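Local structure of Poly(A) RNA polymerase GLD2 (Rattus norvegicus, 6LBK) at residues K49-L52 with S53-L57; K72-L75 with C76-L80; N279-L283 with G284-L288. The protein is a cytoplasmic poly(A) RNA polymerase that probably adds AMP units from ATP to the 3' ends of selected mRNAs and single nucleotides to certain miRNAs. The protein carries 1 engineered substitution. One frame throughout, in Å; residues are numbered along the deposited sequence.

All three contacts are local ones, at the start of a helix and the loop before it or within a helix, but they sit in two separate regions. Contacts 1 and 3 are neighbours, their centres about 10 Å apart: each covers a helix start, and the two starts meet where Ser-53 OG accepts from Gly-284 N at 2.9 Å, while Leu-57 CG packs on Leu-283 CD1 at 3.6 Å. Contact 2 lies with the palm sheet, its centre about 35 Å from that of contact 1 and 37 Å from that of contact 3. It is the one near the presumed catalytic centre, the Lys-73 side chain being about 6 Å from that of Asp-109, which by similarity binds magnesium.

Contact 1 (K49-L52 with S53-L57); sequences KDKL and SQQIL
Ser-53 OG is gripped by two partners: it donates to Asp-50 OD1 at 2.8 Å, on the syn lone pair of that oxygen, and accepts from the backbone N of Gly-284 in helix 283-297. A serine suits the place because one small hydroxyl can do both. Asp-50 is the N-cap of helix 51-63. With CG between the backbone N and the carbonyl carbon (chi1 55°), its carboxylate curls over the start of the first turn, where OD2 also takes Ser-53 N at 3.1 Å, met from well above the carboxylate plane. Replacing Asp-50 by an alanine removes both carboxylate oxygens, and the amide of Ser-53 would probably lose its cap and the Ser-53 hydroxyl its acceptor, leaving that hydroxyl freer to turn. Backbone bonds carry the helix on, from Gln-54 N to Asp-50 O and from Gln-55 N to Lys-51 O (2.9 Å). On the outer flank the extended chains of Lys-51 and Gln-55 cross, CE of the lysine lying 3.8 Å from NE2 of the glutamine. The Gln-55 amide works at both ends, OE1 accepting from Leu-367 N and NE2 donating to Asp-366. On the buried flank Leu-52 CG meets Ile-56 CD1 at 4.3 Å, and Ile-56 continues onto Leu-283. A carboxylate set at the amide end of a helix faces the positive end of its dipole, which would tend to keep Asp-50 ionised.

Contact 2 (K72-L75 with C76-L80); sequences KKEL and CRAQL
Glu-74 and Arg-77, three residues apart on helix 67-85, form a salt bridge in which the guanidinium is used side-on. Glu-74 OE2 takes two donors, Arg-77 NH2 at 2.7 Å on its syn lone pair and Arg-77 NE at 3.0 Å, and it lies close to the guanidinium plane. Arg-77 NE also makes a weak bond to Glu-74 OE1 at 3.2 Å. The two side chains lie alongside each other, pointing the same way, but the carboxylate and guanidinium planes are turned 42° apart, so the pairing is not a flat two-by-two fork. In the glutamate, chi1 of 165° swings CG to the side of the carbonyl carbon, and a bend at chi2 (67°) folds the carboxylate along the helix toward the next turn. The third nitrogen, Arg-77 NH1, donates to Leu-93 O and so fastens the helix to strand 91-96. Beneath the pair run ordinary helical bonds, among them Ala-78 N to Glu-74 O at 2.9 Å. On the buried flank Cys-76, small enough to lie close against the palm sheet, meets Phe-174, while Lys-73 reaches Ser-108 O, next to Asp-109, which by similarity binds the catalytic magnesium. Chemically, an arginine with one edge on a carboxylate and another nitrogen on a strand carbonyl has its rotation fixed, and both charges are likely to be retained.

Contact 3 (N279-L283 with G284-L288); sequences NESSL and GDLLL
Ser-281 CB and the branch of Leu-286 are brought together by the leucine's first torsion, which sets CG opposite its own carbonyl carbon (chi1 -71°) and back toward the loop: CG lies 3.6 Å from Ser-281 CB, and CD1 3.3 Å from Ser-281 O. In Ser-282, the N-cap residue of helix 283-297, OG stands between the backbone N and the carbonyl carbon (chi1 63°). That turns it to Asp-285 OD2, but at 3.5 Å the bond is weak, and the serine makes no capping bond to the backbone. The helix opens instead on main-chain bonds, Leu-286 N to Ser-282 O and Leu-287 N to Leu-283 O, both 2.9 Å. Just before it Asn-279 closes an Asx turn, OD1 accepting from Ser-281 N at 2.7 Å from above the carbonyl plane, while its ND2 donates nearly in the amide plane to Ser-281 OG. Arg-199 pins the loop further, bonding to the carbonyls of Asn-279 and Ser-281. Ser-281, with only a CB and a hydroxyl, leaves the leucine branch room to lie against it, and the leucines that follow supply the inner face. Leu-283 packs on Ile-56 and Leu-57 of helix 51-63, and Leu-287 touches Leu-203 and Ile-207 of helix 200-213 and Leu-361 of helix 344-363.

Contact 1 (K49-L52 with S53-L57)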
loop_
_atom_site.group_PDB
_atom_site.type_symbol
_atom_site.label_atom_id
_atom_site.label_comp_id
_atom_site.label_asym_id
_atom_site.label_seq_id
_atom_site.Cartn_x
_atom_site.Cartn_y
_atom_site.Cartn_z
ATOM N N LYS A 49 16.002 21.702 0.653
ATOM C CA LYS A 49 16.679 22.939 0.279
ATOM C C LYS A 49 15.792 23.886 -0.524
ATOM O O LYS A 49 16.128 25.070 -0.655
ATOM C CB LYS A 49 17.950 22.643 -0.526
ATOM C CG LYS A 49 19.028 21.894 0.231
ATOM C CD LYS A 49 20.385 22.041 -0.466
ATOM C CE LYS A 49 20.647 20.995 -1.552
ATOM N NZ LYS A 49 22.084 21.059 -2.019
ATOM N N ASP A 50 14.686 23.381 -1.071
ATOM C CA ASP A 50 13.752 24.091 -1.936
ATOM C C ASP A 50 12.343 24.051 -1.341
ATOM O O ASP A 50 12.059 23.311 -0.388
ATOM C CB ASP A 50 13.740 23.443 -3.329
ATOM C CG ASP A 50 13.427 21.912 -3.268
ATOM O OD1 ASP A 50 14.198 21.152 -2.621
ATOM O OD2 ASP A 50 12.389 21.476 -3.832
ATOM N N LYS A 51 11.421 24.804 -1.958
ATOM C CA LYS A 51 10.080 24.927 -1.382
ATOM C C LYS A 51 9.273 23.641 -1.531
ATOM O O LYS A 51 8.563 23.240 -0.604
ATOM C CB LYS A 51 9.333 26.100 -2.023
ATOM C CG LYS A 51 7.932 26.378 -1.450
ATOM C CD LYS A 51 7.230 27.424 -2.318
ATOM C CE LYS A 51 5.921 27.937 -1.714
ATOM N NZ LYS A 51 5.612 29.381 -2.111
ATOM N N LEU A 52 9.324 23.015 -2.708
ATOM C CA LEU A 52 8.539 21.808 -2.945
ATOM C C LEU A 52 8.945 20.683 -1.996
ATOM O O LEU A 52 8.082 20.024 -1.398
ATOM C CB LEU A 52 8.666 21.388 -4.411
ATOM C CG LEU A 52 7.911 20.144 -4.871
ATOM C CD1 LEU A 52 6.448 20.186 -4.449
ATOM C CD2 LEU A 52 8.033 19.968 -6.382
ATOM N N SER A 53 10.255 20.478 -1.809
ATOM C CA SER A 53 10.727 19.441 -0.894
ATOM C C SER A 53 10.282 19.723 0.541
ATOM O O SER A 53 9.844 18.806 1.252
ATOM C CB SER A 53 12.256 19.326 -0.979
ATOM O OG SER A 53 12.694 18.855 -2.250
ATOM N N GLN A 54 10.357 20.992 0.971
ATOM C CA GLN A 54 9.893 21.368 2.307
ATOM C C GLN A 54 8.403 21.107 2.475
ATOM O O GLN A 54 7.966 20.681 3.549
ATOM C CB GLN A 54 10.192 22.840 2.616
ATOM C CG GLN A 54 11.526 23.099 3.287
ATOM C CD GLN A 54 11.874 24.594 3.382
ATOM O OE1 GLN A 54 10.997 25.465 3.296
ATOM N NE2 GLN A 54 13.161 24.890 3.550
ATOM N N GLN A 55 7.599 21.422 1.451
ATOM C CA GLN A 55 6.163 21.161 1.528
ATOM C C GLN A 55 5.876 19.669 1.588
ATOM O O GLN A 55 4.915 19.254 2.240
ATOM C CB GLN A 55 5.433 21.781 0.335
ATOM C CG GLN A 55 5.254 23.271 0.428
ATOM C CD GLN A 55 4.767 23.834 -0.864
ATOM O OE1 GLN A 55 5.176 23.378 -1.930
ATOM N NE2 GLN A 55 3.892 24.830 -0.793
ATOM N N ILE A 56 6.710 18.856 0.934
ATOM C CA ILE A 56 6.521 17.408 0.965
ATOM C C ILE A 56 6.827 16.873 2.358
ATOM O O ILE A 56 6.108 16.013 2.878
ATOM C CB ILE A 56 7.408 16.721 -0.087
ATOM C CG1 ILE A 56 6.951 17.069 -1.507
ATOM C CG2 ILE A 56 7.441 15.187 0.189
ATOM C CD1 ILE A 56 7.839 16.519 -2.589
ATOM N N LEU A 57 7.893 17.384 2.989
ATOM C CA LEU A 57 8.170 16.997 4.370
ATOM C C LEU A 57 7.118 17.528 5.339
ATOM O O LEU A 57 6.769 16.838 6.303
ATOM C CB LEU A 57 9.558 17.451 4.798
ATOM C CG LEU A 57 10.583 16.508 4.202
ATOM C CD1 LEU A 57 11.944 17.104 4.362
ATOM C CD2 LEU A 57 10.505 15.211 4.894
#

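Contact 2 (K72-L75 with C76-L80)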
loop_
_atom_site.group_PDB
_atom_site.type_symbol
_atom_site.label_atom_id
_atom_site.label_comp_id
_atom_site.label_asym_id
_atom_site.label_seq_id
_atom_site.Cartn_x
_atom_site.Cartn_y
_atom_site.Cartn_z
ATOM N N LYS A 72 -4.238 2.705 19.009
ATOM C CA LYS A 72 -5.687 2.453 19.003
ATOM C C LYS A 72 -6.049 1.316 18.052
ATOM O O LYS A 72 -6.937 0.493 18.345
ATOM C CB LYS A 72 -6.463 3.719 18.649
ATOM C CG LYS A 72 -6.886 4.538 19.875
ATOM C CD LYS A 72 -7.184 3.657 21.122
ATOM C CE LYS A 72 -8.613 3.028 21.233
ATOM N NZ LYS A 72 -8.763 2.247 22.547
ATOM N N LYS A 73 -5.345 1.227 16.925
ATOM C CA LYS A 73 -5.574 0.105 16.021
ATOM C C LYS A 73 -5.093 -1.217 16.629
ATOM O O LYS A 73 -5.733 -2.260 16.445
ATOM C CB LYS A 73 -4.913 0.388 14.667
ATOM C CG LYS A 73 -5.563 1.558 13.928
ATOM C CD LYS A 73 -4.928 1.741 12.587
ATOM C CE LYS A 73 -5.415 2.973 11.916
ATOM N NZ LYS A 73 -4.739 3.074 10.600
ATOM N N GLU A 74 -3.971 -1.198 17.356
ATOM C CA GLU A 74 -3.473 -2.428 17.946
ATOM C C GLU A 74 -4.364 -2.887 19.112
ATOM O O GLU A 74 -4.565 -4.093 19.309
ATOM C CB GLU A 74 -2.020 -2.231 18.387
ATOM C CG GLU A 74 -1.551 -3.329 19.334
ATOM C CD GLU A 74 -1.457 -4.672 18.642
ATOM O OE1 GLU A 74 -1.115 -4.677 17.442
ATOM O OE2 GLU A 74 -1.737 -5.710 19.287
ATOM N N LEU A 75 -4.889 -1.937 19.902
ATOM C CA LEU A 75 -5.832 -2.272 20.967
ATOM C C LEU A 75 -7.101 -2.867 20.386
ATOM O O LEU A 75 -7.654 -3.838 20.930
ATOM C CB LEU A 75 -6.173 -1.021 21.770
ATOM C CG LEU A 75 -5.020 -0.442 22.544
ATOM C CD1 LEU A 75 -5.406 0.915 23.126
ATOM C CD2 LEU A 75 -4.656 -1.455 23.616
ATOM N N CYS A 76 -7.549 -2.330 19.248
ATOM C CA CYS A 76 -8.704 -2.920 18.587
ATOM C C CYS A 76 -8.397 -4.320 18.041
ATOM O O CYS A 76 -9.234 -5.228 18.146
ATOM C CB CYS A 76 -9.189 -1.985 17.492
ATOM S SG CYS A 76 -10.633 -2.644 16.678
ATOM N N ARG A 77 -7.197 -4.515 17.467
ATOM C CA ARG A 77 -6.799 -5.819 16.937
ATOM C C ARG A 77 -6.755 -6.881 18.034
ATOM O O ARG A 77 -7.288 -7.986 17.870
ATOM C CB ARG A 77 -5.423 -5.732 16.275
ATOM C CG ARG A 77 -5.003 -7.059 15.668
ATOM C CD ARG A 77 -3.521 -7.311 15.695
ATOM N NE ARG A 77 -2.972 -7.289 17.043
ATOM C CZ ARG A 77 -3.072 -8.308 17.887
ATOM N NH1 ARG A 77 -3.725 -9.404 17.509
ATOM N NH2 ARG A 77 -2.531 -8.239 19.096
ATOM N N ALA A 78 -6.107 -6.568 19.155
ATOM C CA ALA A 78 -6.043 -7.518 20.263
ATOM C C ALA A 78 -7.428 -7.820 20.845
ATOM O O ALA A 78 -7.747 -8.990 21.115
ATOM C CB ALA A 78 -5.113 -6.978 21.335
ATOM N N GLN A 79 -8.282 -6.793 21.022
ATOM C CA GLN A 79 -9.621 -7.061 21.566
ATOM C C GLN A 79 -10.433 -7.923 20.616
ATOM O O GLN A 79 -11.150 -8.827 21.040
ATOM C CB GLN A 79 -10.384 -5.763 21.866
ATOM C CG GLN A 79 -11.856 -5.961 22.226
ATOM C CD GLN A 79 -12.063 -6.687 23.579
ATOM O OE1 GLN A 79 -11.235 -6.598 24.484
ATOM N NE2 GLN A 79 -13.183 -7.376 23.716
ATOM N N LEU A 80 -10.332 -7.664 19.327
ATOM C CA LEU A 80 -11.096 -8.463 18.391
ATOM C C LEU A 80 -10.546 -9.880 18.292
ATOM O O LEU A 80 -11.313 -10.820 18.109
ATOM C CB LEU A 80 -11.135 -7.772 17.033
ATOM C CG LEU A 80 -12.070 -6.563 17.047
ATOM C CD1 LEU A 80 -12.260 -6.035 15.635
ATOM C CD2 LEU A 80 -13.432 -6.902 17.677
#

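Contact 3 (N279-L283 with G284-L288)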
loop_
_atom_site.group_PDB
_atom_site.type_symbol
_atom_site.label_atom_id
_atom_site.label_comp_id
_atom_site.label_asym_id
_atom_site.label_seq_id
_atom_site.Cartn_x
_atom_site.Cartn_y
_atom_site.Cartn_z
ATOM N N ASN A 279 22.368 8.201 -5.516
ATOM C CA ASN A 279 21.487 9.246 -6.044
ATOM C C ASN A 279 21.276 10.364 -5.025
ATOM O O ASN A 279 20.791 10.107 -3.916
ATOM C CB ASN A 279 20.137 8.663 -6.437
ATOM C CG ASN A 279 19.182 9.726 -6.924
ATOM O OD1 ASN A 279 18.547 10.396 -6.122
ATOM N ND2 ASN A 279 19.062 9.878 -8.239
ATOM N N GLU A 280 21.562 11.611 -5.423
ATOM C CA GLU A 280 21.325 12.769 -4.566
ATOM C C GLU A 280 20.052 13.548 -4.916
ATOM O O GLU A 280 19.881 14.664 -4.417
ATOM C CB GLU A 280 22.519 13.727 -4.619
ATOM C CG GLU A 280 23.875 13.149 -4.233
ATOM C CD GLU A 280 24.960 14.215 -4.160
ATOM O OE1 GLU A 280 24.860 15.232 -4.887
ATOM O OE2 GLU A 280 25.917 14.042 -3.376
ATOM N N SER A 281 19.133 12.986 -5.707
ATOM C CA SER A 281 17.902 13.711 -6.022
ATOM C C SER A 281 17.114 14.013 -4.751
ATOM O O SER A 281 16.849 13.112 -3.948
ATOM C CB SER A 281 17.017 12.890 -6.974
ATOM O OG SER A 281 17.709 12.395 -8.107
ATOM N N SER A 282 16.719 15.276 -4.574
ATOM C CA SER A 282 15.881 15.657 -3.438
ATOM C C SER A 282 14.438 15.195 -3.651
ATOM O O SER A 282 14.089 14.626 -4.689
ATOM C CB SER A 282 15.967 17.153 -3.181
ATOM O OG SER A 282 15.464 17.865 -4.273
ATOM N N LEU A 283 13.595 15.421 -2.629
ATOM C CA LEU A 283 12.207 14.940 -2.662
ATOM C C LEU A 283 11.409 15.567 -3.804
ATOM O O LEU A 283 10.575 14.897 -4.428
ATOM C CB LEU A 283 11.499 15.234 -1.336
ATOM C CG LEU A 283 11.783 14.328 -0.122
ATOM C CD1 LEU A 283 10.957 14.839 1.073
ATOM C CD2 LEU A 283 11.552 12.845 -0.393
ATOM N N GLY A 284 11.627 16.860 -4.078
ATOM C CA GLY A 284 10.900 17.516 -5.159
ATOM C C GLY A 284 11.375 17.075 -6.531
ATOM O O GLY A 284 10.559 16.853 -7.435
ATOM N N ASP A 285 12.696 16.890 -6.689
ATOM C CA ASP A 285 13.246 16.279 -7.900
ATOM C C ASP A 285 12.655 14.895 -8.136
ATOM O O ASP A 285 12.259 14.561 -9.260
ATOM C CB ASP A 285 14.780 16.194 -7.815
ATOM C CG ASP A 285 15.485 17.565 -8.001
ATOM O OD1 ASP A 285 14.890 18.493 -8.604
ATOM O OD2 ASP A 285 16.651 17.704 -7.544
ATOM N N LEU A 286 12.534 14.093 -7.074
ATOM C CA LEU A 286 12.024 12.729 -7.225
ATOM C C LEU A 286 10.527 12.698 -7.492
ATOM O O LEU A 286 10.061 11.872 -8.274
ATOM C CB LEU A 286 12.366 11.906 -5.992
ATOM C CG LEU A 286 13.851 11.590 -5.902
ATOM C CD1 LEU A 286 14.185 11.207 -4.462
ATOM C CD2 LEU A 286 14.197 10.476 -6.887
ATOM N N LEU A 287 9.747 13.573 -6.861
ATOM C CA LEU A 287 8.316 13.595 -7.162
ATOM C C LEU A 287 8.070 14.033 -8.608
ATOM O O LEU A 287 7.214 13.460 -9.304
ATOM C CB LEU A 287 7.566 14.489 -6.171
ATOM C CG LEU A 287 6.071 14.759 -6.456
ATOM C CD1 LEU A 287 5.207 13.524 -6.427
ATOM C CD2 LEU A 287 5.475 15.923 -5.597
ATOM N N LEU A 288 8.802 15.056 -9.081
ATOM C CA LEU A 288 8.716 15.419 -10.494
ATOM C C LEU A 288 9.090 14.234 -11.379
ATOM O O LEU A 288 8.355 13.896 -12.316
ATOM C CB LEU A 288 9.607 16.629 -10.791
ATOM C CG LEU A 288 8.908 17.940 -11.133
ATOM C CD1 LEU A 288 9.913 18.970 -11.615
ATOM C CD2 LEU A 288 7.862 17.710 -12.172
#